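PDB 5SUV: holo-[acyl-carrier-protein] synthase, which belongs to the 4'-phosphopantetheinyl transferase superfamily and binds coenzyme A in an assembly of three chains. Local coordinates for residues 52-57 and 72-77. Numbering follows the deposited sequence.
Sequences KRFAAK and VSFRNI. With COA (coenzyme A), chain F.
Near the centre of the chain, K57 of helix 46-63 meets the carbonyls of F74 and I77 in a buried contact between a helix and the loop leading into strand 77-81, a worked example of one lysine side chain joining two carbonyls of a loop. Its NZ donates to I77 O at 2.6 Å, nearly in line with the C=O bond (161°), and to F74 O at 2.9 Å, tilted from that carbonyl plane. The lysine side chain is extended out to CE and bends at its last torsion (chi4 -102°), which brings NZ within bonding distance of both oxygens. NZ also forms a salt bridge with E36 and a hydrogen bond to I31 O, so the buried charge has a carboxylate and three carbonyls around it. On the way, K57 CD lies in the plane of the F74 ring, 3.6 Å from CD1 at its edge, while K57 CG rests 3.9 Å from CG2 of I77. F54 CE1 lies 3.9 Å from F74 CZ; the two ring planes are near parallel (13°) but slid apart, with centroids 5.8 Å distant and little overlap. F74 also touches coenzyme A, and K52, earlier on the helix, lies close to another coenzyme A, so this contact adjoins two coenzyme A pockets. I77 packs against F60 of helix 46-63 and L95 of helix 93-102, while R53, A56 and K57 touch I79 of strand 77-81.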
# COMPACT_ATOMS: atom_id res chain seq x y z
N LYS A 52 6.96 0.40 13.41
CA LYS A 52 6.35 1.44 12.60
C LYS A 52 7.40 2.40 12.05
O LYS A 52 7.35 2.78 10.87
CB LYS A 52 5.31 2.21 13.42
CG LYS A 52 4.01 1.43 13.65
CD LYS A 52 2.95 2.26 14.35
CE LYS A 52 1.67 1.44 14.54
NZ LYS A 52 0.65 2.16 15.36
N ARG A 53 8.35 2.80 12.89
CA ARG A 53 9.41 3.69 12.42
C ARG A 53 10.25 3.01 11.35
O ARG A 53 10.55 3.61 10.31
CB ARG A 53 10.28 4.14 13.60
CG ARG A 53 9.56 4.90 14.70
CD ARG A 53 8.64 5.96 14.16
NE ARG A 53 8.24 6.96 15.16
CZ ARG A 53 7.30 6.78 16.07
NH1 ARG A 53 6.64 5.64 16.16
NH2 ARG A 53 7.01 7.76 16.92
N PHE A 54 10.62 1.75 11.57
CA PHE A 54 11.41 1.02 10.59
C PHE A 54 10.68 0.93 9.26
O PHE A 54 11.26 1.21 8.20
CB PHE A 54 11.75 -0.37 11.14
CG PHE A 54 12.74 -1.13 10.33
CD1 PHE A 54 14.05 -0.71 10.22
CD2 PHE A 54 12.37 -2.29 9.67
CE1 PHE A 54 14.96 -1.41 9.46
CE2 PHE A 54 13.28 -3.00 8.91
CZ PHE A 54 14.59 -2.56 8.82
N ALA A 55 9.39 0.56 9.28
CA ALA A 55 8.66 0.46 8.03
C ALA A 55 8.53 1.82 7.35
O ALA A 55 8.68 1.93 6.13
CB ALA A 55 7.27 -0.14 8.25
N ALA A 56 8.22 2.86 8.13
CA ALA A 56 8.01 4.18 7.55
C ALA A 56 9.31 4.72 6.95
O ALA A 56 9.29 5.33 5.87
CB ALA A 56 7.49 5.13 8.63
N LYS A 57 10.43 4.51 7.63
CA LYS A 57 11.69 4.99 7.08
C LYS A 57 12.07 4.21 5.82
O LYS A 57 12.55 4.78 4.84
CB LYS A 57 12.78 4.88 8.13
CG LYS A 57 12.48 5.69 9.37
CD LYS A 57 13.39 5.30 10.52
CE LYS A 57 12.96 5.96 11.84
NZ LYS A 57 13.82 7.14 12.19
N VAL A 72 19.60 10.29 3.02
CA VAL A 72 18.38 9.53 3.19
C VAL A 72 18.73 8.38 4.13
O VAL A 72 18.97 7.25 3.68
CB VAL A 72 17.83 9.02 1.84
CG1 VAL A 72 16.51 8.30 2.03
CG2 VAL A 72 17.64 10.17 0.88
N SER A 73 18.75 8.67 5.43
CA SER A 73 19.18 7.73 6.45
C SER A 73 18.12 7.59 7.53
O SER A 73 17.25 8.45 7.72
CB SER A 73 20.50 8.18 7.07
OG SER A 73 20.38 9.46 7.65
N PHE A 74 18.22 6.48 8.27
CA PHE A 74 17.31 6.29 9.39
C PHE A 74 17.38 7.45 10.37
O PHE A 74 16.36 7.87 10.92
CB PHE A 74 17.64 4.99 10.12
CG PHE A 74 17.38 3.76 9.29
CD1 PHE A 74 16.09 3.34 9.04
CD2 PHE A 74 18.43 3.04 8.78
CE1 PHE A 74 15.85 2.20 8.28
CE2 PHE A 74 18.20 1.90 8.02
CZ PHE A 74 16.92 1.49 7.77
N ARG A 75 18.59 7.98 10.59
CA ARG A 75 18.75 9.03 11.59
C ARG A 75 18.30 10.40 11.11
O ARG A 75 18.21 11.32 11.94
CB ARG A 75 20.21 9.13 12.03
CG ARG A 75 20.65 8.03 12.96
CD ARG A 75 22.01 8.34 13.56
NE ARG A 75 22.46 7.28 14.45
CZ ARG A 75 23.07 6.17 14.06
NH1 ARG A 75 23.31 5.94 12.77
NH2 ARG A 75 23.45 5.27 14.96
N ASN A 76 17.95 10.54 9.82
CA ASN A 76 17.42 11.78 9.28
C ASN A 76 15.94 11.72 8.97
O ASN A 76 15.35 12.76 8.67
CB ASN A 76 18.17 12.18 7.99
CG ASN A 76 19.47 12.95 8.27
OD1 ASN A 76 19.68 13.47 9.37
ND2 ASN A 76 20.34 12.99 7.28
N ILE A 77 15.31 10.54 9.02
CA ILE A 77 13.90 10.38 8.68
C ILE A 77 13.14 10.16 9.98
O ILE A 77 13.17 9.06 10.54
CB ILE A 77 13.68 9.21 7.72
CG1 ILE A 77 14.49 9.33 6.43
CG2 ILE A 77 12.19 9.07 7.44
CD1 ILE A 77 14.66 7.98 5.74
N1A COA F . -5.37 10.25 10.08
C2A COA F . -4.54 9.40 9.45
N3A COA F . -3.92 8.38 9.97
C4A COA F . -4.14 8.17 11.35
C5A COA F . -4.97 9.00 12.16
C6A COA F . -5.57 10.03 11.45
N6A COA F . -6.36 10.86 12.08
N7A COA F . -5.03 8.61 13.36
C8A COA F . -4.24 7.57 13.37
N9A COA F . -3.69 7.26 12.18
C1B COA F . -2.79 6.21 11.90
C2B COA F . -1.49 6.30 12.85
O2B COA F . -0.30 6.17 12.16
C3B COA F . -1.73 5.05 13.69
O3B COA F . -0.61 4.43 14.08
P3B COA F . 0.53 5.47 14.97
O7A COA F . 1.14 4.39 15.63
O8A COA F . 1.30 6.11 13.88
O9A COA F . -0.42 6.33 15.68
C4B COA F . -2.47 4.21 12.63
O4B COA F . -3.44 5.07 12.16
C5B COA F . -3.09 2.98 13.20
O5B COA F . -3.56 2.22 12.09
P1A COA F . -4.67 1.15 12.47
O1A COA F . -4.18 0.20 13.49
O2A COA F . -5.36 0.76 11.21
O3A COA F . -5.67 2.07 13.37
P2A COA F . -6.89 1.34 13.95
O4A COA F . -7.53 0.49 13.00
O5A COA F . -6.73 0.86 15.38
O6A COA F . -7.91 2.63 14.09
CBP COA F . -8.77 4.46 12.92
CCP COA F . -8.13 3.12 12.82
CDP COA F . -7.71 5.40 13.19
CEP COA F . -9.37 4.84 11.59
CAP COA F . -9.88 4.56 14.00
OAP COA F . -10.51 5.78 13.99
C9P COA F . -11.03 3.54 13.84
O9P COA F . -11.92 3.78 13.03
N8P COA F . -11.06 2.37 14.67
C7P COA F . -12.14 1.33 14.57
C6P COA F . -13.48 1.91 14.17
C5P COA F . -14.61 1.21 14.91
O5P COA F . -15.50 1.83 15.38
N4P COA F . -14.61 -0.17 15.02
C3P COA F . -15.70 -0.83 15.75
C2P COA F . -16.85 -1.19 14.85
S1P COA F . -18.29 -0.06 15.09